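Local structure of 3-hydroxyadipyl-CoA dehydrogenase (Escherichia coli, 3MOG) at residues I74-D78 against I79-A83; K100-F103 against A104-E108; F243-T246 against C247-N251; R443-E446 against N447-H450. The protein catalyses the NAD-dependent oxidation of 3-hydroxyadipyl-CoA to 3-oxoadipyl-CoA in the degradation of phenylacetate. All blocks are in the same frame, centred on the assembly; numbering follows the deposited sequence.

Contact 1: residues I74-D78 against I79-A83; sequences IPVTD and IHALA
A backbone hydrogen bond joins Ala-81 to Asp-78 as the chain turns off strand 73-76: Ala-81 N donates to Asp-78 O over 3.1 Å. The donor stands above the carbonyl plane, 53° out of it, a geometry that goes with the tight i to i+3 winding of a 3-10 segment. Leu-82 N to Ile-79 O and Ala-83 N to His-80 O continue the same spacing.

Apolar contact comes from the fork of Val-76, whose methyls meet successive residues of the turn. CG1 faces CB of Ala-81 at 4.1 Å, while CG2 packs against CD2 of Leu-82 at 3.8 Å. Leu-32 of strand 31-34 touches both Val-76 and Leu-82, so this apolar side faces the parallel sheet of the NAD-binding domain.

Polar contact is looser. The Asp-78 carboxylate, carried anti to the backbone N (chi1 -179°), lies across the start of His-80. OD2 is 3.4 Å from His-80 CB, and OD1 approaches the ring edge in plane, 3.5 Å from His-80 CD2. Carboxylate and ring planes are 39° apart. Asp-78 OD1 remains 4.8 Å from His-80 NE2, and no salt bridge forms.

Between 74-78 and 79-83 the turn is thus joined by one main-chain bond and a small apolar patch, while the exposed Asp-78 carboxylate would probably add only a mild electrostatic pull on any positive charge of His-80.

Contact 2: residues K100-F103 against A104-E108; sequences KALF and AQLAE
Residues Lys-100 to Glu-108 continue through two turns of helix 96-109, in which Ala-104 N bonds to Lys-100 O at 3.0 Å, Gln-105 N to Ala-101 O at 3.2 Å and Leu-106 N to Leu-102 O at 3.0 Å, while Ala-107 N to Phe-103 O is a weak bond. The side chains of the second turn sit close over the carbonyls of the first. Ala-104 CB is 3.3 Å from Lys-100 O, and Leu-106 CG lies 3.4 Å from Leu-102 O, the same oxygen that accepts the Leu-106 N-H. Leu-106 keeps CG anti to its carbonyl carbon (chi1 -62°), which tips the branch back along the helix until CG meets CD1 of Leu-102 at 4.4 Å, a light apolar touch.

Helix 96-109 is the connection of a beta-alpha-beta crossover in the Rossmann-type NAD-binding domain, between the parallel strands 87-90 and 115-118. Leu-102 and Leu-106, one turn apart, both rest on Ile-11 of strand 8-11; Leu-106 also covers Val-88 and Leu-116. Phe-103 turns to the sheet, its side chain against Leu-116 and Thr-118 of strand 115-118 and Glu-90 of strand 87-90, and it also touches Ile-132 of a loop.

Gln-105 belongs to another side of the helix. Its CB passes 3.5 Å from Leu-102 O, after which the chain runs extended from CG, itself anti to the backbone N (chi1 -153°), and carries the amide beyond the first turn toward Ile-79.

Contact 3: residues F243-T246 against C247-N251; sequences FAVT and CSVFN
Two first torsions bring the Phe-243 ring and the Cys-247 sulfur together. In Phe-243, CG lies anti to the backbone N (chi1 -177°), which swings the ring along the helix toward the next turn; in Cys-247, SG lies anti to the carbonyl carbon (chi1 -78°), which leans it back to meet the ring. The sulfur stands over one face of the ring, 3.7 Å from the centroid of Phe-243 and 21° off the ring normal. It is displaced toward the rim, with Phe-243 CZ at 3.5 Å and CE2 at 3.6 Å from Cys-247 SG. An alanine in place of Phe-243 is likely to strip the sulfur of this aromatic face and open a gap beside Pro-261, which both side chains touch.

The backbone beneath is regular. Cys-247 N bonds to Phe-243 O at 3.0 Å, and Val-249 N reaches Val-245 O at 3.0 Å, nearly along the C=O axis; Phe-250 N to Thr-246 O follows. Ser-248 N bonds to Ala-244 O and makes a weak second bond to Val-245 O. On another side of the helix CG1 of Val-245 and CG2 of Val-249 approach to 4.4 Å. Thr-246 OG1 is hydrogen-bonded to Arg-196 NH1.

Phe-243 further packs on Gln-265, Gln-266 and Val-269 of helix 263-270. A cysteine sulfur over an aromatic ring four residues earlier is a local sulfur-aromatic contact, here on helix 239-252 of the first C-terminal-type domain of the 3-hydroxyacyl-CoA dehydrogenase family.

Contact 4: residues R443-E446 against N447-H450; sequences RLLE and NLQH
Helix 438-452, part of the second C-terminal-type dehydrogenase domain, carries Arg-443 to His-450 through two regular turns. Leu-448 N bonds to Leu-444 O at 2.9 Å, close to straight, and Gln-449 N to Leu-445 O at 2.8 Å; Asn-447 N to Arg-443 O and His-450 N to Glu-446 O complete the set.

On the apolar side Leu-444 and Leu-448 run alongside each other, pointing the same way, their CD1 methyls 4.1 Å apart. The CD2 methyl of Leu-445 meets the same Leu-448 CD1 at 4.3 Å, so that one methyl is touched by two leucines of the preceding turn.

On the polar side Arg-443 and Asn-447 also lie alongside, guanidinium and amide planes only 5° apart. Asn-447 has CG anti to its carbonyl carbon (chi1 -83°), which folds the amide back until ND2 is 4.0 Å from Arg-443 CG. These polar ends are held by other residues: Asn-447 ND2 donates to Gln-326 O, and Arg-443 NH2 makes a salt bridge to Asp-312.

At the subunit boundary Gln-449 packs on Gly-453 of the second subunit and His-450 on Arg-464 of the third. Within the chain, Glu-446, extended beyond CG, makes a salt bridge through OE2 to Arg-464 NH1 of helix 461-473, and Leu-444 and Leu-445 pack on Ala-395 of helix 390-406.

All four contacts are local, each within one unbroken run of chain; none closes a long loop, and they follow in series without nesting or crossing. Contact 1 forms the turn after edge strand 73-76, and contact 2 lies on the next helix. These two touch, through Leu-82 CD1 and Leu-106 CD2 at 3.8 Å and through Ile-79 and Gln-105, tying the edge of the NAD-binding sheet to the crossover helix. Contact 3 stands in the following helical domain, its nearest atoms about 16 Å from contact 2. Contact 4, about 17 Å from contact 3 at nearest atoms, belongs to the last helical domain, across the chain's centre from contacts 1 and 2.

Contact 1: residues I74-D78 against I79-A83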
ATOM      1  N   ILE C  74      -2.805   5.775  48.674  1.00 54.03           N
ATOM      2  CA  ILE C  74      -3.512   4.651  49.291  1.00 56.40           C
ATOM      3  C   ILE C  74      -3.569   3.422  48.362  1.00 56.37           C
ATOM      4  O   ILE C  74      -4.289   3.440  47.364  1.00 56.53           O
ATOM      5  CB  ILE C  74      -4.933   5.067  49.758  1.00 54.98           C
ATOM      6  CG1 ILE C  74      -4.874   6.401  50.523  1.00 57.23           C
ATOM      7  CG2 ILE C  74      -5.568   3.947  50.607  1.00 56.39           C
ATOM      8  CD1 ILE C  74      -6.199   6.901  51.032  1.00 64.05           C
ATOM      9  N   PRO C  75      -2.796   2.362  48.683  1.00 56.60           N
ATOM     10  CA  PRO C  75      -2.837   1.133  47.880  1.00 59.61           C
ATOM     11  C   PRO C  75      -4.112   0.338  48.124  1.00 58.88           C
ATOM     12  O   PRO C  75      -4.494   0.095  49.273  1.00 62.63           O
ATOM     13  CB  PRO C  75      -1.612   0.346  48.348  1.00 61.26           C
ATOM     14  CG  PRO C  75      -1.319   0.853  49.732  1.00 65.64           C
ATOM     15  CD  PRO C  75      -1.840   2.270  49.805  1.00 59.53           C
ATOM     16  N   VAL C  76      -4.783  -0.025  47.038  1.00 60.68           N
ATOM     17  CA  VAL C  76      -6.037  -0.771  47.102  1.00 58.34           C
ATOM     18  C   VAL C  76      -5.983  -1.969  46.168  1.00 61.73           C
ATOM     19  O   VAL C  76      -5.360  -1.909  45.093  1.00 65.84           O
ATOM     20  CB  VAL C  76      -7.302   0.114  46.800  1.00 58.63           C
ATOM     21  CG1 VAL C  76      -7.453   1.239  47.830  1.00 66.57           C
ATOM     22  CG2 VAL C  76      -7.270   0.698  45.396  1.00 62.90           C
ATOM     23  N   THR C  77      -6.631  -3.053  46.593  1.00 63.14           N
ATOM     24  CA  THR C  77      -6.684  -4.315  45.843  1.00 63.34           C
ATOM     25  C   THR C  77      -8.131  -4.636  45.454  1.00 58.61           C
ATOM     26  O   THR C  77      -8.398  -5.514  44.633  1.00 57.48           O
ATOM     27  CB  THR C  77      -6.087  -5.472  46.671  1.00 65.78           C
ATOM     28  OG1 THR C  77      -4.881  -5.035  47.304  1.00 76.23           O
ATOM     29  CG2 THR C  77      -5.753  -6.658  45.790  1.00 76.79           C
ATOM     30  N   ASP C  78      -9.063  -3.904  46.049  1.00 63.29           N
ATOM     31  CA  ASP C  78     -10.483  -4.059  45.750  1.00 69.81           C
ATOM     32  C   ASP C  78     -10.947  -2.955  44.783  1.00 70.65           C
ATOM     33  O   ASP C  78     -10.897  -1.762  45.110  1.00 67.82           O
ATOM     34  CB  ASP C  78     -11.291  -4.045  47.057  1.00 71.90           C
ATOM     35  CG  ASP C  78     -12.790  -4.225  46.836  1.00 74.60           C
ATOM     36  OD1 ASP C  78     -13.192  -4.988  45.931  1.00 83.08           O
ATOM     37  OD2 ASP C  78     -13.571  -3.603  47.588  1.00 78.75           O
ATOM     38  N   ILE C  79     -11.398  -3.368  43.596  1.00 73.77           N
ATOM     39  CA  ILE C  79     -11.863  -2.447  42.537  1.00 76.71           C
ATOM     40  C   ILE C  79     -13.034  -1.577  42.981  1.00 74.18           C
ATOM     41  O   ILE C  79     -13.240  -0.487  42.443  1.00 69.56           O
ATOM     42  CB  ILE C  79     -12.314  -3.189  41.242  1.00 77.80           C
ATOM     43  CG1 ILE C  79     -12.010  -4.697  41.308  1.00 89.95           C
ATOM     44  CG2 ILE C  79     -11.736  -2.504  39.999  1.00 77.42           C
ATOM     45  CD1 ILE C  79     -13.171  -5.560  41.868  1.00 99.51           C
ATOM     46  N   HIS C  80     -13.786  -2.075  43.964  1.00 73.18           N
ATOM     47  CA  HIS C  80     -14.950  -1.382  44.500  1.00 74.11           C
ATOM     48  C   HIS C  80     -14.593  -0.148  45.305  1.00 68.81           C
ATOM     49  O   HIS C  80     -15.412   0.756  45.433  1.00 70.89           O
ATOM     50  CB  HIS C  80     -15.811  -2.330  45.333  1.00 78.23           C
ATOM     51  CG  HIS C  80     -16.556  -3.335  44.514  1.00 85.57           C
ATOM     52  ND1 HIS C  80     -17.776  -3.062  43.934  1.00 85.70           N
ATOM     53  CD2 HIS C  80     -16.248  -4.608  44.168  1.00 92.92           C
ATOM     54  CE1 HIS C  80     -18.188  -4.124  43.264  1.00 96.15           C
ATOM     55  NE2 HIS C  80     -17.282  -5.078  43.394  1.00 97.22           N
ATOM     56  N   ALA C  81     -13.369  -0.110  45.830  1.00 65.73           N
ATOM     57  CA  ALA C  81     -12.867   1.066  46.542  1.00 67.59           C
ATOM     58  C   ALA C  81     -12.761   2.285  45.626  1.00 68.81           C
ATOM     59  O   ALA C  81     -12.843   3.422  46.095  1.00 74.54           O
ATOM     60  CB  ALA C  81     -11.526   0.771  47.202  1.00 67.26           C
ATOM     61  N   LEU C  82     -12.625   2.051  44.321  1.00 64.26           N
ATOM     62  CA  LEU C  82     -12.585   3.149  43.347  1.00 65.73           C
ATOM     63  C   LEU C  82     -13.952   3.809  43.072  1.00 65.05           C
ATOM     64  O   LEU C  82     -14.058   4.665  42.182  1.00 63.99           O
ATOM     65  CB  LEU C  82     -11.940   2.706  42.021  1.00 62.56           C
ATOM     66  CG  LEU C  82     -10.685   1.832  41.944  1.00 61.27           C
ATOM     67  CD1 LEU C  82     -10.215   1.792  40.493  1.00 61.21           C
ATOM     68  CD2 LEU C  82      -9.563   2.315  42.840  1.00 51.63           C
ATOM     69  N   ALA C  83     -14.986   3.429  43.829  1.00 61.40           N
ATOM     70  CA  ALA C  83     -16.307   4.070  43.705  1.00 61.10           C
ATOM     71  C   ALA C  83     -16.300   5.530  44.173  1.00 55.72           C
ATOM     72  O   ALA C  83     -17.119   6.336  43.733  1.00 55.32           O
ATOM     73  CB  ALA C  83     -17.364   3.287  44.458  1.00 58.78           C
TER

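Contact 2: residues K100-F103 against A104-E108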
ATOM      1  N   LYS C 100     -11.111  -3.044  27.595  1.00 60.19           N
ATOM      2  CA  LYS C 100     -12.563  -3.052  27.405  1.00 63.05           C
ATOM      3  C   LYS C 100     -13.252  -3.702  28.600  1.00 64.35           C
ATOM      4  O   LYS C 100     -14.252  -3.179  29.103  1.00 62.50           O
ATOM      5  CB  LYS C 100     -12.940  -3.761  26.105  1.00 65.69           C
ATOM      6  CG  LYS C 100     -12.805  -2.892  24.850  1.00 66.10           C
ATOM      7  CD  LYS C 100     -12.990  -3.702  23.543  1.00 62.96           C
ATOM      8  CE  LYS C 100     -14.428  -4.161  23.310  1.00 62.16           C
ATOM      9  NZ  LYS C 100     -15.391  -3.040  23.128  1.00 71.59           N
ATOM     10  N   ALA C 101     -12.679  -4.817  29.064  1.00 60.68           N
ATOM     11  CA  ALA C 101     -13.135  -5.507  30.279  1.00 65.13           C
ATOM     12  C   ALA C 101     -12.981  -4.654  31.547  1.00 59.83           C
ATOM     13  O   ALA C 101     -13.885  -4.617  32.387  1.00 62.06           O
ATOM     14  CB  ALA C 101     -12.404  -6.849  30.442  1.00 59.97           C
ATOM     15  N   LEU C 102     -11.844  -3.970  31.673  1.00 57.25           N
ATOM     16  CA  LEU C 102     -11.594  -3.074  32.805  1.00 56.79           C
ATOM     17  C   LEU C 102     -12.589  -1.919  32.847  1.00 62.05           C
ATOM     18  O   LEU C 102     -13.149  -1.624  33.902  1.00 66.29           O
ATOM     19  CB  LEU C 102     -10.156  -2.545  32.775  1.00 58.07           C
ATOM     20  CG  LEU C 102      -9.568  -1.699  33.917  1.00 67.65           C
ATOM     21  CD1 LEU C 102      -9.989  -2.163  35.317  1.00 65.04           C
ATOM     22  CD2 LEU C 102      -8.055  -1.727  33.805  1.00 65.65           C
ATOM     23  N   PHE C 103     -12.825  -1.282  31.701  1.00 64.24           N
ATOM     24  CA  PHE C 103     -13.684  -0.094  31.658  1.00 62.53           C
ATOM     25  C   PHE C 103     -15.157  -0.430  31.827  1.00 62.44           C
ATOM     26  O   PHE C 103     -15.927   0.376  32.359  1.00 65.69           O
ATOM     27  CB  PHE C 103     -13.441   0.724  30.384  1.00 60.11           C
ATOM     28  CG  PHE C 103     -12.330   1.733  30.515  1.00 58.90           C
ATOM     29  CD1 PHE C 103     -12.618   3.087  30.627  1.00 47.38           C
ATOM     30  CD2 PHE C 103     -10.995   1.328  30.522  1.00 55.09           C
ATOM     31  CE1 PHE C 103     -11.600   4.018  30.739  1.00 58.00           C
ATOM     32  CE2 PHE C 103      -9.972   2.247  30.642  1.00 59.84           C
ATOM     33  CZ  PHE C 103     -10.271   3.600  30.756  1.00 53.30           C
ATOM     34  N   ALA C 104     -15.530  -1.630  31.387  1.00 67.12           N
ATOM     35  CA  ALA C 104     -16.855  -2.183  31.643  1.00 69.48           C
ATOM     36  C   ALA C 104     -17.085  -2.347  33.151  1.00 71.37           C
ATOM     37  O   ALA C 104     -18.135  -1.966  33.673  1.00 73.55           O
ATOM     38  CB  ALA C 104     -17.021  -3.516  30.923  1.00 67.98           C
ATOM     39  N   GLN C 105     -16.086  -2.886  33.844  1.00 70.87           N
ATOM     40  CA  GLN C 105     -16.147  -3.035  35.295  1.00 70.32           C
ATOM     41  C   GLN C 105     -16.219  -1.690  36.044  1.00 69.86           C
ATOM     42  O   GLN C 105     -16.937  -1.574  37.037  1.00 68.80           O
ATOM     43  CB  GLN C 105     -14.971  -3.878  35.789  1.00 69.20           C
ATOM     44  CG  GLN C 105     -15.258  -4.625  37.088  1.00 79.18           C
ATOM     45  CD  GLN C 105     -14.155  -5.603  37.485  1.00 89.98           C
ATOM     46  OE1 GLN C 105     -14.298  -6.347  38.457  1.00 92.02           O
ATOM     47  NE2 GLN C 105     -13.050  -5.603  36.737  1.00 93.30           N
ATOM     48  N   LEU C 106     -15.493  -0.679  35.559  1.00 67.77           N
ATOM     49  CA  LEU C 106     -15.500   0.651  36.181  1.00 61.69           C
ATOM     50  C   LEU C 106     -16.786   1.419  35.906  1.00 62.32           C
ATOM     51  O   LEU C 106     -17.115   2.355  36.627  1.00 64.37           O
ATOM     52  CB  LEU C 106     -14.311   1.487  35.705  1.00 62.40           C
ATOM     53  CG  LEU C 106     -12.879   1.036  35.985  1.00 56.11           C
ATOM     54  CD1 LEU C 106     -11.962   1.809  35.069  1.00 56.58           C
ATOM     55  CD2 LEU C 106     -12.483   1.257  37.441  1.00 50.04           C
ATOM     56  N   ALA C 107     -17.502   1.037  34.855  1.00 68.59           N
ATOM     57  CA  ALA C 107     -18.794   1.657  34.553  1.00 70.75           C
ATOM     58  C   ALA C 107     -19.857   1.371  35.627  1.00 68.50           C
ATOM     59  O   ALA C 107     -20.646   2.257  35.964  1.00 70.19           O
ATOM     60  CB  ALA C 107     -19.285   1.248  33.172  1.00 71.51           C
ATOM     61  N   GLU C 108     -19.854   0.151  36.173  1.00 69.50           N
ATOM     62  CA  GLU C 108     -20.773  -0.215  37.276  1.00 72.02           C
ATOM     63  C   GLU C 108     -20.308   0.215  38.662  1.00 69.24           C
ATOM     64  O   GLU C 108     -21.117   0.696  39.453  1.00 72.49           O
ATOM     65  CB  GLU C 108     -21.136  -1.707  37.282  1.00 74.72           C
ATOM     66  CG  GLU C 108     -20.314  -2.595  36.375  1.00 78.81           C
ATOM     67  CD  GLU C 108     -21.207  -3.427  35.476  1.00 90.60           C
ATOM     68  OE1 GLU C 108     -22.166  -2.852  34.910  1.00 88.72           O
ATOM     69  OE2 GLU C 108     -20.960  -4.644  35.334  1.00 94.54           O
TER

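Contact 3: residues F243-T246 against C247-N251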
ATOM      1  N   PHE C 243      10.260   0.642  16.955  1.00 49.79           N
ATOM      2  CA  PHE C 243       9.812  -0.096  15.771  1.00 47.96           C
ATOM      3  C   PHE C 243       8.357  -0.507  15.908  1.00 51.34           C
ATOM      4  O   PHE C 243       7.627  -0.541  14.911  1.00 57.46           O
ATOM      5  CB  PHE C 243      10.691  -1.338  15.548  1.00 48.94           C
ATOM      6  CG  PHE C 243      10.355  -2.143  14.303  1.00 38.16           C
ATOM      7  CD1 PHE C 243      10.713  -1.683  13.040  1.00 39.40           C
ATOM      8  CD2 PHE C 243       9.750  -3.392  14.410  1.00 46.63           C
ATOM      9  CE1 PHE C 243      10.446  -2.429  11.887  1.00 42.26           C
ATOM     10  CE2 PHE C 243       9.466  -4.162  13.264  1.00 34.76           C
ATOM     11  CZ  PHE C 243       9.812  -3.678  12.000  1.00 41.93           C
ATOM     12  N   ALA C 244       7.943  -0.825  17.135  1.00 52.93           N
ATOM     13  CA  ALA C 244       6.552  -1.225  17.406  1.00 49.36           C
ATOM     14  C   ALA C 244       5.603  -0.050  17.213  1.00 48.08           C
ATOM     15  O   ALA C 244       4.494  -0.232  16.717  1.00 49.77           O
ATOM     16  CB  ALA C 244       6.400  -1.811  18.825  1.00 44.71           C
ATOM     17  N   VAL C 245       6.043   1.146  17.605  1.00 44.90           N
ATOM     18  CA  VAL C 245       5.275   2.374  17.358  1.00 48.09           C
ATOM     19  C   VAL C 245       5.148   2.659  15.845  1.00 50.11           C
ATOM     20  O   VAL C 245       4.042   2.855  15.339  1.00 52.91           O
ATOM     21  CB  VAL C 245       5.836   3.584  18.164  1.00 51.72           C
ATOM     22  CG1 VAL C 245       5.118   4.863  17.779  1.00 50.05           C
ATOM     23  CG2 VAL C 245       5.702   3.336  19.695  1.00 33.35           C
ATOM     24  N   THR C 246       6.272   2.628  15.131  1.00 51.30           N
ATOM     25  CA  THR C 246       6.296   2.799  13.673  1.00 44.87           C
ATOM     26  C   THR C 246       5.330   1.859  12.955  1.00 47.64           C
ATOM     27  O   THR C 246       4.515   2.304  12.132  1.00 49.25           O
ATOM     28  CB  THR C 246       7.738   2.615  13.107  1.00 42.71           C
ATOM     29  OG1 THR C 246       8.538   3.726  13.490  1.00 40.86           O
ATOM     30  CG2 THR C 246       7.768   2.526  11.568  1.00 39.96           C
ATOM     31  N   CYS C 247       5.410   0.569  13.282  1.00 48.17           N
ATOM     32  CA  CYS C 247       4.580  -0.456  12.649  1.00 43.13           C
ATOM     33  C   CYS C 247       3.109  -0.271  12.980  1.00 46.77           C
ATOM     34  O   CYS C 247       2.246  -0.544  12.145  1.00 47.66           O
ATOM     35  CB  CYS C 247       5.033  -1.854  13.077  1.00 46.26           C
ATOM     36  SG  CYS C 247       6.521  -2.425  12.212  1.00 57.35           S
ATOM     37  N   SER C 248       2.837   0.222  14.186  1.00 36.33           N
ATOM     38  CA  SER C 248       1.479   0.406  14.657  1.00 43.82           C
ATOM     39  C   SER C 248       0.809   1.565  13.908  1.00 42.94           C
ATOM     40  O   SER C 248      -0.317   1.422  13.442  1.00 47.40           O
ATOM     41  CB  SER C 248       1.461   0.604  16.185  1.00 39.86           C
ATOM     42  OG  SER C 248       0.283   1.262  16.637  1.00 49.48           O
ATOM     43  N   VAL C 249       1.509   2.698  13.798  1.00 45.51           N
ATOM     44  CA  VAL C 249       1.006   3.865  13.062  1.00 46.17           C
ATOM     45  C   VAL C 249       0.839   3.500  11.576  1.00 43.33           C
ATOM     46  O   VAL C 249      -0.207   3.749  10.972  1.00 44.07           O
ATOM     47  CB  VAL C 249       1.927   5.102  13.253  1.00 45.33           C
ATOM     48  CG1 VAL C 249       1.450   6.258  12.428  1.00 43.78           C
ATOM     49  CG2 VAL C 249       1.964   5.514  14.727  1.00 43.42           C
ATOM     50  N   PHE C 250       1.857   2.859  11.020  1.00 37.10           N
ATOM     51  CA  PHE C 250       1.817   2.363   9.645  1.00 39.39           C
ATOM     52  C   PHE C 250       0.556   1.534   9.340  1.00 41.56           C
ATOM     53  O   PHE C 250      -0.140   1.788   8.346  1.00 40.32           O
ATOM     54  CB  PHE C 250       3.076   1.522   9.383  1.00 41.70           C
ATOM     55  CG  PHE C 250       3.157   0.917   8.000  1.00 38.91           C
ATOM     56  CD1 PHE C 250       3.270   1.726   6.876  1.00 35.67           C
ATOM     57  CD2 PHE C 250       3.145  -0.464   7.831  1.00 40.51           C
ATOM     58  CE1 PHE C 250       3.374   1.184   5.609  1.00 41.17           C
ATOM     59  CE2 PHE C 250       3.246  -1.026   6.559  1.00 35.03           C
ATOM     60  CZ  PHE C 250       3.365  -0.216   5.454  1.00 42.77           C
ATOM     61  N   ASN C 251       0.271   0.560  10.201  1.00 40.00           N
ATOM     62  CA  ASN C 251      -0.848  -0.359  10.000  1.00 42.37           C
ATOM     63  C   ASN C 251      -2.208   0.270  10.276  1.00 43.46           C
ATOM     64  O   ASN C 251      -3.177  -0.080   9.624  1.00 41.99           O
ATOM     65  CB  ASN C 251      -0.678  -1.618  10.859  1.00 44.47           C
ATOM     66  CG  ASN C 251       0.441  -2.524  10.356  1.00 47.59           C
ATOM     67  OD1 ASN C 251       0.577  -2.768   9.151  1.00 48.48           O
ATOM     68  ND2 ASN C 251       1.244  -3.027  11.279  1.00 45.20           N
TER

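Contact 4: residues R443-E446 against N447-H450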
ATOM      1  N   ARG C 443       9.255  23.520  -2.404  1.00 45.97           N
ATOM      2  CA  ARG C 443      10.155  23.249  -3.536  1.00 45.16           C
ATOM      3  C   ARG C 443      11.029  21.993  -3.319  1.00 42.36           C
ATOM      4  O   ARG C 443      11.175  21.161  -4.221  1.00 39.73           O
ATOM      5  CB  ARG C 443      11.033  24.469  -3.824  1.00 44.19           C
ATOM      6  CG  ARG C 443      12.052  24.262  -4.956  1.00 51.44           C
ATOM      7  CD  ARG C 443      12.815  25.543  -5.263  1.00 71.36           C
ATOM      8  NE  ARG C 443      13.410  26.134  -4.061  1.00 75.91           N
ATOM      9  CZ  ARG C 443      13.959  27.343  -4.010  1.00 71.20           C
ATOM     10  NH1 ARG C 443      14.011  28.105  -5.099  1.00 64.33           N
ATOM     11  NH2 ARG C 443      14.468  27.784  -2.867  1.00 68.49           N
ATOM     12  N   LEU C 444      11.580  21.886  -2.115  1.00 43.67           N
ATOM     13  CA  LEU C 444      12.377  20.751  -1.687  1.00 44.16           C
ATOM     14  C   LEU C 444      11.606  19.431  -1.799  1.00 40.47           C
ATOM     15  O   LEU C 444      12.056  18.498  -2.475  1.00 44.29           O
ATOM     16  CB  LEU C 444      12.843  20.994  -0.258  1.00 41.27           C
ATOM     17  CG  LEU C 444      13.522  19.906   0.571  1.00 48.29           C
ATOM     18  CD1 LEU C 444      14.739  19.356  -0.113  1.00 53.40           C
ATOM     19  CD2 LEU C 444      13.932  20.560   1.871  1.00 56.84           C
ATOM     20  N   LEU C 445      10.434  19.370  -1.174  1.00 40.27           N
ATOM     21  CA  LEU C 445       9.623  18.154  -1.204  1.00 41.11           C
ATOM     22  C   LEU C 445       9.210  17.769  -2.626  1.00 44.98           C
ATOM     23  O   LEU C 445       9.254  16.582  -2.966  1.00 44.23           O
ATOM     24  CB  LEU C 445       8.421  18.243  -0.242  1.00 43.94           C
ATOM     25  CG  LEU C 445       8.770  18.251   1.260  1.00 45.32           C
ATOM     26  CD1 LEU C 445       7.572  18.527   2.106  1.00 36.04           C
ATOM     27  CD2 LEU C 445       9.386  16.945   1.730  1.00 40.87           C
ATOM     28  N   GLU C 446       8.861  18.759  -3.459  1.00 46.31           N
ATOM     29  CA  GLU C 446       8.555  18.519  -4.888  1.00 43.04           C
ATOM     30  C   GLU C 446       9.730  17.902  -5.619  1.00 43.62           C
ATOM     31  O   GLU C 446       9.544  16.973  -6.416  1.00 43.37           O
ATOM     32  CB  GLU C 446       8.117  19.796  -5.620  1.00 45.23           C
ATOM     33  CG  GLU C 446       6.696  20.245  -5.308  1.00 52.60           C
ATOM     34  CD  GLU C 446       6.284  21.515  -6.051  1.00 54.80           C
ATOM     35  OE1 GLU C 446       7.114  22.432  -6.174  1.00 68.22           O
ATOM     36  OE2 GLU C 446       5.126  21.597  -6.509  1.00 56.92           O
ATOM     37  N   ASN C 447      10.937  18.397  -5.335  1.00 43.00           N
ATOM     38  CA  ASN C 447      12.156  17.819  -5.923  1.00 41.85           C
ATOM     39  C   ASN C 447      12.411  16.402  -5.442  1.00 36.74           C
ATOM     40  O   ASN C 447      12.704  15.520  -6.244  1.00 44.02           O
ATOM     41  CB  ASN C 447      13.376  18.697  -5.652  1.00 48.99           C
ATOM     42  CG  ASN C 447      13.501  19.846  -6.639  1.00 51.41           C
ATOM     43  OD1 ASN C 447      13.115  19.734  -7.803  1.00 61.38           O
ATOM     44  ND2 ASN C 447      14.032  20.956  -6.171  1.00 34.56           N
ATOM     45  N   LEU C 448      12.274  16.175  -4.137  1.00 37.00           N
ATOM     46  CA  LEU C 448      12.374  14.813  -3.594  1.00 42.02           C
ATOM     47  C   LEU C 448      11.349  13.858  -4.217  1.00 39.92           C
ATOM     48  O   LEU C 448      11.697  12.744  -4.597  1.00 43.20           O
ATOM     49  CB  LEU C 448      12.260  14.822  -2.073  1.00 39.67           C
ATOM     50  CG  LEU C 448      13.391  15.562  -1.348  1.00 44.90           C
ATOM     51  CD1 LEU C 448      13.138  15.542   0.112  1.00 31.32           C
ATOM     52  CD2 LEU C 448      14.752  14.923  -1.649  1.00 48.85           C
ATOM     53  N   GLN C 449      10.107  14.334  -4.351  1.00 43.19           N
ATOM     54  CA  GLN C 449       8.994  13.576  -4.937  1.00 43.90           C
ATOM     55  C   GLN C 449       9.283  13.232  -6.389  1.00 44.82           C
ATOM     56  O   GLN C 449       9.056  12.106  -6.813  1.00 45.27           O
ATOM     57  CB  GLN C 449       7.677  14.372  -4.832  1.00 42.52           C
ATOM     58  CG  GLN C 449       6.448  13.703  -5.470  1.00 49.79           C
ATOM     59  CD  GLN C 449       5.282  14.665  -5.665  1.00 59.65           C
ATOM     60  OE1 GLN C 449       4.114  14.263  -5.608  1.00 53.42           O
ATOM     61  NE2 GLN C 449       5.592  15.948  -5.891  1.00 58.16           N
ATOM     62  N   HIS C 450       9.782  14.204  -7.146  1.00 42.37           N
ATOM     63  CA  HIS C 450      10.216  13.946  -8.511  1.00 42.93           C
ATOM     64  C   HIS C 450      11.383  12.942  -8.579  1.00 43.90           C
ATOM     65  O   HIS C 450      11.310  11.972  -9.327  1.00 46.84           O
ATOM     66  CB  HIS C 450      10.567  15.237  -9.249  1.00 43.09           C
ATOM     67  CG  HIS C 450      11.057  14.998 -10.641  1.00 53.12           C
ATOM     68  ND1 HIS C 450      10.205  14.699 -11.685  1.00 58.45           N
ATOM     69  CD2 HIS C 450      12.312  14.961 -11.152  1.00 51.85           C
ATOM     70  CE1 HIS C 450      10.913  14.504 -12.783  1.00 53.40           C
ATOM     71  NE2 HIS C 450      12.191  14.658 -12.487  1.00 59.53           N
TER